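Local coordinates for HD domain protein (Enterococcus faecalis, PDB 4LRL) that probably hydrolyses deoxyribonucleoside triphosphates such as dGTP at a metal-bearing HD site, under allosteric control by bound nucleotides, at residues C[238-252]-C[406-419]. Residues are numbered along the deposited sequence; the frame is centred on the assembly and turned at random.
Sequences YKGGIAFAMNGMHAV and HRTQIELMQKDGSL
Strands 241-245 and 411-413 pair in parallel, F244 bridging L412 and A245 bridging M413, their short segments running 53° apart. F244 uses both backbone polar groups: its N donates to E411 O (2.9 Å), and its O accepts from M413 N (2.8 Å). M246 N then bonds to M413 O and extends the ladder one step past strand 241-245.

On one face of the sheet, L412 CD2 lies 4.2 Å from M249 CB at the start of helix 249-267. M246 SD meets L412 CB at 4.0 Å. CG of M246 is anti to the backbone N (chi1 -170°) and its chain bends at chi2, which turns the sulfur back toward the leucine. I410 CG2 packs against V252 CG1 at 3.8 Å and also approaches the F244 ring obliquely. L422 of helix 422-425 packs on both L412 and V252, and V425 of the same helix on L412 and M246.

The opposite face carries A245 and M413, with A243 two residues before A245 on the same side. A243 CB touches L419 CD2 at 3.7 Å. The methyl CE of M413 reaches Y238 CB, also at 3.7 Å, by a bend at chi3. CG of L419 lies over one face of the Y238 ring.

Strands 235-238 and 419-421 flank this pair, each antiparallel to its neighbour. The contact is thus the central parallel pairing of a small mixed four-stranded sheet in the HD-associated region, away from the nickel and nucleotide sites.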
ATOM      1  N   TYR C 238      31.558   3.819 -10.790  1.00 44.20           N
ATOM      2  CA  TYR C 238      32.762   3.303 -11.443  1.00 44.57           C
ATOM      3  C   TYR C 238      33.395   4.451 -12.230  1.00 44.89           C
ATOM      4  O   TYR C 238      32.838   5.558 -12.287  1.00 44.27           O
ATOM      5  CB  TYR C 238      32.453   2.095 -12.339  1.00 44.45           C
ATOM      6  CG  TYR C 238      31.787   2.426 -13.657  1.00 43.51           C
ATOM      7  CD1 TYR C 238      32.498   2.348 -14.851  1.00 43.98           C
ATOM      8  CD2 TYR C 238      30.447   2.815 -13.706  1.00 42.39           C
ATOM      9  CE1 TYR C 238      31.896   2.664 -16.069  1.00 44.45           C
ATOM     10  CE2 TYR C 238      29.827   3.121 -14.914  1.00 42.33           C
ATOM     11  CZ  TYR C 238      30.558   3.046 -16.093  1.00 44.35           C
ATOM     12  OH  TYR C 238      29.957   3.349 -17.293  1.00 45.23           O
ATOM     13  N   LYS C 239      34.541   4.179 -12.849  1.00 45.85           N
ATOM     14  CA  LYS C 239      35.311   5.203 -13.551  1.00 46.66           C
ATOM     15  C   LYS C 239      34.472   6.019 -14.535  1.00 45.80           C
ATOM     16  O   LYS C 239      34.606   7.239 -14.597  1.00 46.15           O
ATOM     17  CB  LYS C 239      36.511   4.569 -14.258  1.00 48.36           C
ATOM     18  CG  LYS C 239      37.562   5.554 -14.719  1.00 49.70           C
ATOM     19  CD  LYS C 239      38.730   4.798 -15.335  1.00 52.83           C
ATOM     20  CE  LYS C 239      39.867   5.722 -15.699  1.00 54.11           C
ATOM     21  NZ  LYS C 239      41.030   4.929 -16.138  1.00 57.51           N
ATOM     22  N   GLY C 240      33.598   5.344 -15.281  1.00 44.69           N
ATOM     23  CA  GLY C 240      32.746   6.000 -16.269  1.00 43.87           C
ATOM     24  C   GLY C 240      31.389   6.441 -15.745  1.00 42.62           C
ATOM     25  O   GLY C 240      30.500   6.772 -16.527  1.00 42.39           O
ATOM     26  N   GLY C 241      31.205   6.448 -14.431  1.00 41.68           N
ATOM     27  CA  GLY C 241      29.961   6.986 -13.884  1.00 40.79           C
ATOM     28  C   GLY C 241      29.265   6.137 -12.842  1.00 39.86           C
ATOM     29  O   GLY C 241      29.822   5.848 -11.778  1.00 39.74           O
ATOM     30  N   ILE C 242      28.035   5.751 -13.163  1.00 39.24           N
ATOM     31  CA  ILE C 242      27.178   4.985 -12.257  1.00 38.60           C
ATOM     32  C   ILE C 242      26.689   3.705 -12.927  1.00 38.28           C
ATOM     33  O   ILE C 242      26.270   3.720 -14.083  1.00 38.12           O
ATOM     34  CB  ILE C 242      25.981   5.841 -11.780  1.00 37.83           C
ATOM     35  CG1 ILE C 242      26.464   6.892 -10.779  1.00 38.07           C
ATOM     36  CG2 ILE C 242      24.865   4.969 -11.198  1.00 37.28           C
ATOM     37  CD1 ILE C 242      25.390   7.852 -10.330  1.00 37.80           C
ATOM     38  N   ALA C 243      26.746   2.607 -12.180  1.00 38.58           N
ATOM     39  CA  ALA C 243      26.330   1.295 -12.659  1.00 38.80           C
ATOM     40  C   ALA C 243      25.512   0.575 -11.593  1.00 38.32           C
ATOM     41  O   ALA C 243      25.272   1.111 -10.515  1.00 38.49           O
ATOM     42  CB  ALA C 243      27.557   0.456 -13.053  1.00 39.83           C
ATOM     43  N   PHE C 244      25.075  -0.641 -11.904  1.00 38.17           N
ATOM     44  CA  PHE C 244      24.248  -1.408 -10.984  1.00 37.75           C
ATOM     45  C   PHE C 244      24.690  -2.844 -10.978  1.00 38.63           C
ATOM     46  O   PHE C 244      24.811  -3.473 -12.034  1.00 38.68           O
ATOM     47  CB  PHE C 244      22.758  -1.288 -11.354  1.00 36.73           C
ATOM     48  CG  PHE C 244      22.297   0.131 -11.476  1.00 35.06           C
ATOM     49  CD1 PHE C 244      22.557   0.865 -12.640  1.00 34.56           C
ATOM     50  CD2 PHE C 244      21.648   0.754 -10.421  1.00 33.17           C
ATOM     51  CE1 PHE C 244      22.175   2.187 -12.743  1.00 33.20           C
ATOM     52  CE2 PHE C 244      21.250   2.080 -10.526  1.00 32.30           C
ATOM     53  CZ  PHE C 244      21.510   2.794 -11.685  1.00 31.86           C
ATOM     54  N   ALA C 245      24.932  -3.356  -9.777  1.00 39.32           N
ATOM     55  CA  ALA C 245      25.368  -4.735  -9.603  1.00 40.71           C
ATOM     56  C   ALA C 245      24.427  -5.662 -10.364  1.00 41.13           C
ATOM     57  O   ALA C 245      23.197  -5.487 -10.318  1.00 40.34           O
ATOM     58  CB  ALA C 245      25.414  -5.099  -8.123  1.00 40.87           C
ATOM     59  N   MET C 246      25.009  -6.628 -11.076  1.00 42.07           N
ATOM     60  CA  MET C 246      24.242  -7.593 -11.877  1.00 43.09           C
ATOM     61  C   MET C 246      23.186  -8.346 -11.060  1.00 43.43           C
ATOM     62  O   MET C 246      22.152  -8.741 -11.597  1.00 43.89           O
ATOM     63  CB  MET C 246      25.181  -8.577 -12.598  1.00 44.41           C
ATOM     64  CG  MET C 246      24.509  -9.471 -13.641  1.00 46.29           C
ATOM     65  SD  MET C 246      23.714  -8.581 -15.011  1.00 48.20           S
ATOM     66  CE  MET C 246      22.643  -9.876 -15.619  1.00 50.14           C
ATOM     67  N   ASN C 247      23.430  -8.532  -9.764  1.00 43.67           N
ATOM     68  CA  ASN C 247      22.458  -9.237  -8.919  1.00 44.95           C
ATOM     69  C   ASN C 247      21.174  -8.433  -8.652  1.00 43.82           C
ATOM     70  O   ASN C 247      20.222  -8.951  -8.090  1.00 44.35           O
ATOM     71  CB  ASN C 247      23.090  -9.737  -7.611  1.00 45.90           C
ATOM     72  CG  ASN C 247      23.534  -8.606  -6.704  1.00 46.42           C
ATOM     73  OD1 ASN C 247      22.795  -8.179  -5.824  1.00 47.92           O
ATOM     74  ND2 ASN C 247      24.739  -8.108  -6.922  1.00 48.13           N
ATOM     75  N   GLY C 248      21.156  -7.173  -9.078  1.00 42.59           N
ATOM     76  CA  GLY C 248      19.976  -6.329  -8.948  1.00 41.76           C
ATOM     77  C   GLY C 248      19.277  -6.006 -10.256  1.00 41.23           C
ATOM     78  O   GLY C 248      18.482  -5.067 -10.314  1.00 40.15           O
ATOM     79  N   MET C 249      19.555  -6.788 -11.300  1.00 41.93           N
ATOM     80  CA  MET C 249      18.978  -6.548 -12.629  1.00 41.60           C
ATOM     81  C   MET C 249      17.437  -6.439 -12.630  1.00 40.53           C
ATOM     82  O   MET C 249      16.876  -5.556 -13.276  1.00 39.04           O
ATOM     83  CB  MET C 249      19.417  -7.639 -13.620  1.00 43.28           C
ATOM     84  CG  MET C 249      18.660  -7.540 -14.948  1.00 45.50           C
ATOM     85  SD  MET C 249      18.656  -8.992 -16.008  1.00 53.47           S
ATOM     86  CE  MET C 249      18.118 -10.322 -14.924  1.00 53.85           C
ATOM     87  N   HIS C 250      16.765  -7.349 -11.926  1.00 40.78           N
ATOM     88  CA  HIS C 250      15.295  -7.363 -11.913  1.00 40.38           C
ATOM     89  C   HIS C 250      14.711  -6.071 -11.351  1.00 38.47           C
ATOM     90  O   HIS C 250      13.696  -5.589 -11.843  1.00 37.56           O
ATOM     91  CB  HIS C 250      14.745  -8.572 -11.159  1.00 42.09           C
ATOM     92  CG  HIS C 250      15.103  -9.893 -11.778  1.00 44.54           C
ATOM     93  ND1 HIS C 250      14.799 -10.214 -13.086  1.00 44.97           N
ATOM     94  CD2 HIS C 250      15.720 -10.981 -11.256  1.00 44.99           C
ATOM     95  CE1 HIS C 250      15.219 -11.442 -13.342  1.00 47.39           C
ATOM     96  NE2 HIS C 250      15.786 -11.926 -12.252  1.00 47.49           N
ATOM     97  N   ALA C 251      15.370  -5.510 -10.338  1.00 37.46           N
ATOM     98  CA  ALA C 251      15.000  -4.210  -9.794  1.00 35.90           C
ATOM     99  C   ALA C 251      15.211  -3.090 -10.819  1.00 34.76           C
ATOM    100  O   ALA C 251      14.427  -2.151 -10.880  1.00 33.94           O
ATOM    101  CB  ALA C 251      15.772  -3.924  -8.536  1.00 35.38           C
ATOM    102  N   VAL C 252      16.271  -3.185 -11.619  1.00 35.01           N
ATOM    103  CA  VAL C 252      16.485  -2.236 -12.702  1.00 34.27           C
ATOM    104  C   VAL C 252      15.386  -2.423 -13.758  1.00 34.58           C
ATOM    105  O   VAL C 252      14.834  -1.446 -14.257  1.00 33.64           O
ATOM    106  CB  VAL C 252      17.914  -2.358 -13.307  1.00 35.01           C
ATOM    107  CG1 VAL C 252      18.065  -1.466 -14.541  1.00 33.76           C
ATOM    108  CG2 VAL C 252      18.961  -2.003 -12.252  1.00 33.94           C
ATOM    109  N   HIS C 406      27.846   6.120 -24.754  1.00 82.60           N
ATOM    110  CA  HIS C 406      27.899   5.780 -23.330  1.00 78.92           C
ATOM    111  C   HIS C 406      26.703   6.266 -22.511  1.00 74.38           C
ATOM    112  O   HIS C 406      26.176   5.527 -21.678  1.00 71.50           O
ATOM    113  CB  HIS C 406      29.202   6.320 -22.716  1.00 81.41           C
ATOM    114  CG  HIS C 406      29.519   5.751 -21.366  1.00 80.40           C
ATOM    115  ND1 HIS C 406      28.611   5.741 -20.328  1.00 77.02           N
ATOM    116  CD2 HIS C 406      30.650   5.182 -20.884  1.00 82.83           C
ATOM    117  CE1 HIS C 406      29.165   5.181 -19.268  1.00 77.06           C
ATOM    118  NE2 HIS C 406      30.403   4.836 -19.578  1.00 80.74           N
ATOM    119  N   ARG C 407      26.283   7.503 -22.759  1.00 74.11           N
ATOM    120  CA  ARG C 407      25.265   8.179 -21.942  1.00 70.52           C
ATOM    121  C   ARG C 407      23.843   7.625 -22.077  1.00 66.88           C
ATOM    122  O   ARG C 407      22.993   7.855 -21.217  1.00 63.99           O
ATOM    123  CB  ARG C 407      25.270   9.688 -22.235  1.00 72.54           C
ATOM    124  CG  ARG C 407      26.597  10.364 -21.918  1.00 76.41           C
ATOM    125  CD  ARG C 407      26.438  11.847 -21.611  1.00 78.81           C
ATOM    126  NE  ARG C 407      27.623  12.372 -20.928  1.00 82.38           N
ATOM    127  CZ  ARG C 407      28.068  13.621 -21.030  1.00 85.06           C
ATOM    128  NH1 ARG C 407      29.153  13.993 -20.365  1.00 87.21           N
ATOM    129  NH2 ARG C 407      27.434  14.497 -21.798  1.00 86.07           N
ATOM    130  N   THR C 408      23.599   6.897 -23.160  1.00 67.01           N
ATOM    131  CA  THR C 408      22.270   6.404 -23.492  1.00 64.25           C
ATOM    132  C   THR C 408      21.991   5.052 -22.841  1.00 61.37           C
ATOM    133  O   THR C 408      20.950   4.442 -23.090  1.00 60.53           O
ATOM    134  CB  THR C 408      22.128   6.242 -25.014  1.00 67.75           C
ATOM    135  OG1 THR C 408      23.062   5.254 -25.475  1.00 69.25           O
ATOM    136  CG2 THR C 408      22.412   7.565 -25.730  1.00 70.12           C
ATOM    137  N   GLN C 409      22.915   4.588 -22.004  1.00 59.77           N
ATOM    138  CA  GLN C 409      22.872   3.208 -21.523  1.00 57.82           C
ATOM    139  C   GLN C 409      22.725   3.069 -20.006  1.00 54.65           C
ATOM    140  O   GLN C 409      23.207   3.902 -19.234  1.00 54.43           O
ATOM    141  CB  GLN C 409      24.120   2.448 -21.994  1.00 59.97           C
ATOM    142  CG  GLN C 409      24.405   2.578 -23.478  1.00 64.18           C
ATOM    143  CD  GLN C 409      25.651   1.831 -23.896  1.00 68.63           C
ATOM    144  OE1 GLN C 409      25.687   0.602 -23.868  1.00 70.13           O
ATOM    145  NE2 GLN C 409      26.678   2.567 -24.297  1.00 71.57           N
ATOM    146  N   ILE C 410      22.057   2.003 -19.590  1.00 52.30           N
ATOM    147  CA  ILE C 410      22.038   1.613 -18.191  1.00 49.88           C
ATOM    148  C   ILE C 410      23.036   0.465 -18.055  1.00 50.60           C
ATOM    149  O   ILE C 410      22.875  -0.577 -18.685  1.00 51.03           O
ATOM    150  CB  ILE C 410      20.620   1.212 -17.747  1.00 48.05           C
ATOM    151  CG1 ILE C 410      19.681   2.414 -17.874  1.00 46.70           C
ATOM    152  CG2 ILE C 410      20.625   0.673 -16.320  1.00 46.30           C
ATOM    153  CD1 ILE C 410      18.226   2.063 -17.807  1.00 46.32           C
ATOM    154  N   GLU C 411      24.084   0.675 -17.263  1.00 50.97           N
ATOM    155  CA  GLU C 411      25.181  -0.290 -17.184  1.00 52.24           C
ATOM    156  C   GLU C 411      25.052  -1.211 -15.977  1.00 50.60           C
ATOM    157  O   GLU C 411      24.876  -0.753 -14.843  1.00 49.93           O
ATOM    158  CB  GLU C 411      26.540   0.412 -17.164  1.00 54.57           C
ATOM    159  CG  GLU C 411      26.756   1.420 -18.290  1.00 57.93           C
ATOM    160  CD  GLU C 411      27.228   0.797 -19.600  1.00 60.84           C
ATOM    161  OE1 GLU C 411      26.955  -0.393 -19.867  1.00 61.72           O
ATOM    162  OE2 GLU C 411      27.872   1.518 -20.377  1.00 64.06           O
ATOM    163  N   LEU C 412      25.129  -2.512 -16.237  1.00 50.41           N
ATOM    164  CA  LEU C 412      25.111  -3.520 -15.181  1.00 49.67           C
ATOM    165  C   LEU C 412      26.523  -4.033 -14.996  1.00 51.59           C
ATOM    166  O   LEU C 412      27.214  -4.335 -15.980  1.00 53.10           O
ATOM    167  CB  LEU C 412      24.171  -4.668 -15.539  1.00 48.30           C
ATOM    168  CG  LEU C 412      22.681  -4.332 -15.674  1.00 47.56           C
ATOM    169  CD1 LEU C 412      22.020  -5.238 -16.688  1.00 48.09           C
ATOM    170  CD2 LEU C 412      21.968  -4.433 -14.340  1.00 45.81           C
ATOM    171  N   MET C 413      26.964  -4.109 -13.746  1.00 51.95           N
ATOM    172  CA  MET C 413      28.315  -4.593 -13.469  1.00 55.08           C
ATOM    173  C   MET C 413      28.385  -6.053 -13.026  1.00 55.09           C
ATOM    174  O   MET C 413      27.744  -6.464 -12.055  1.00 53.52           O
ATOM    175  CB  MET C 413      29.044  -3.705 -12.467  1.00 57.04           C
ATOM    176  CG  MET C 413      30.528  -4.012 -12.432  1.00 61.52           C
ATOM    177  SD  MET C 413      31.453  -2.993 -11.291  1.00 66.18           S
ATOM    178  CE  MET C 413      31.520  -1.463 -12.218  1.00 66.62           C
ATOM    179  N   GLN C 414      29.189  -6.820 -13.761  1.00 56.78           N
ATOM    180  CA  GLN C 414      29.370  -8.240 -13.506  1.00 57.24           C
ATOM    181  C   GLN C 414      30.341  -8.423 -12.343  1.00 59.35           C
ATOM    182  O   GLN C 414      31.072  -7.501 -11.987  1.00 61.16           O
ATOM    183  CB  GLN C 414      29.930  -8.932 -14.751  1.00 59.06           C
ATOM    184  CG  GLN C 414      29.239  -8.593 -16.077  1.00 58.97           C
ATOM    185  CD  GLN C 414      28.215  -9.629 -16.494  1.00 58.72           C
ATOM    186  OE1 GLN C 414      27.520 -10.215 -15.663  1.00 58.58           O
ATOM    187  NE2 GLN C 414      28.113  -9.858 -17.796  1.00 60.67           N
ATOM    188  N   LYS C 415      30.345  -9.620 -11.762  1.00 59.41           N
ATOM    189  CA  LYS C 415      31.305  -9.989 -10.719  1.00 62.17           C
ATOM    190  C   LYS C 415      32.759  -9.751 -11.146  1.00 65.27           C
ATOM    191  O   LYS C 415      33.621  -9.503 -10.303  1.00 68.50           O
ATOM    192  CB  LYS C 415      31.109 -11.452 -10.309  1.00 62.14           C
ATOM    193  CG  LYS C 415      31.604 -11.774  -8.904  1.00 66.00           C
ATOM    194  CD  LYS C 415      32.537 -12.993  -8.888  1.00 69.41           C
ATOM    195  CE  LYS C 415      32.778 -13.518  -7.473  1.00 71.82           C
ATOM    196  NZ  LYS C 415      33.555 -12.574  -6.619  1.00 75.35           N
ATOM    197  N   ASP C 416      33.022  -9.815 -12.450  1.00 65.03           N
ATOM    198  CA  ASP C 416      34.382  -9.605 -12.987  1.00 68.59           C
ATOM    199  C   ASP C 416      34.757  -8.119 -13.146  1.00 70.01           C
ATOM    200  O   ASP C 416      35.905  -7.779 -13.453  1.00 73.36           O
ATOM    201  CB  ASP C 416      34.584 -10.395 -14.298  1.00 68.80           C
ATOM    202  CG  ASP C 416      33.888  -9.760 -15.509  1.00 66.75           C
ATOM    203  OD1 ASP C 416      32.825  -9.124 -15.363  1.00 64.89           O
ATOM    204  OD2 ASP C 416      34.406  -9.913 -16.633  1.00 69.27           O
ATOM    205  N   GLY C 417      33.777  -7.244 -12.919  1.00 67.32           N
ATOM    206  CA  GLY C 417      33.981  -5.800 -12.986  1.00 68.63           C
ATOM    207  C   GLY C 417      33.694  -5.205 -14.352  1.00 67.92           C
ATOM    208  O   GLY C 417      33.835  -3.996 -14.548  1.00 68.82           O
ATOM    209  N   SER C 418      33.303  -6.051 -15.298  1.00 66.72           N
ATOM    210  CA  SER C 418      32.966  -5.582 -16.630  1.00 66.66           C
ATOM    211  C   SER C 418      31.506  -5.156 -16.695  1.00 62.84           C
ATOM    212  O   SER C 418      30.652  -5.646 -15.951  1.00 60.21           O
ATOM    213  CB  SER C 418      33.268  -6.641 -17.692  1.00 67.89           C
ATOM    214  OG  SER C 418      32.388  -7.740 -17.570  1.00 65.34           O
ATOM    215  N   LEU C 419      31.239  -4.234 -17.607  1.00 63.30           N
ATOM    216  CA  LEU C 419      29.936  -3.641 -17.740  1.00 60.68           C
ATOM    217  C   LEU C 419      29.171  -4.232 -18.897  1.00 60.19           C
ATOM    218  O   LEU C 419      29.706  -4.439 -19.982  1.00 63.04           O
ATOM    219  CB  LEU C 419      30.068  -2.132 -17.912  1.00 61.55           C
ATOM    220  CG  LEU C 419      30.648  -1.480 -16.662  1.00 62.36           C
ATOM    221  CD1 LEU C 419      31.296  -0.193 -17.047  1.00 64.54           C
ATOM    222  CD2 LEU C 419      29.563  -1.289 -15.593  1.00 58.93           C
TER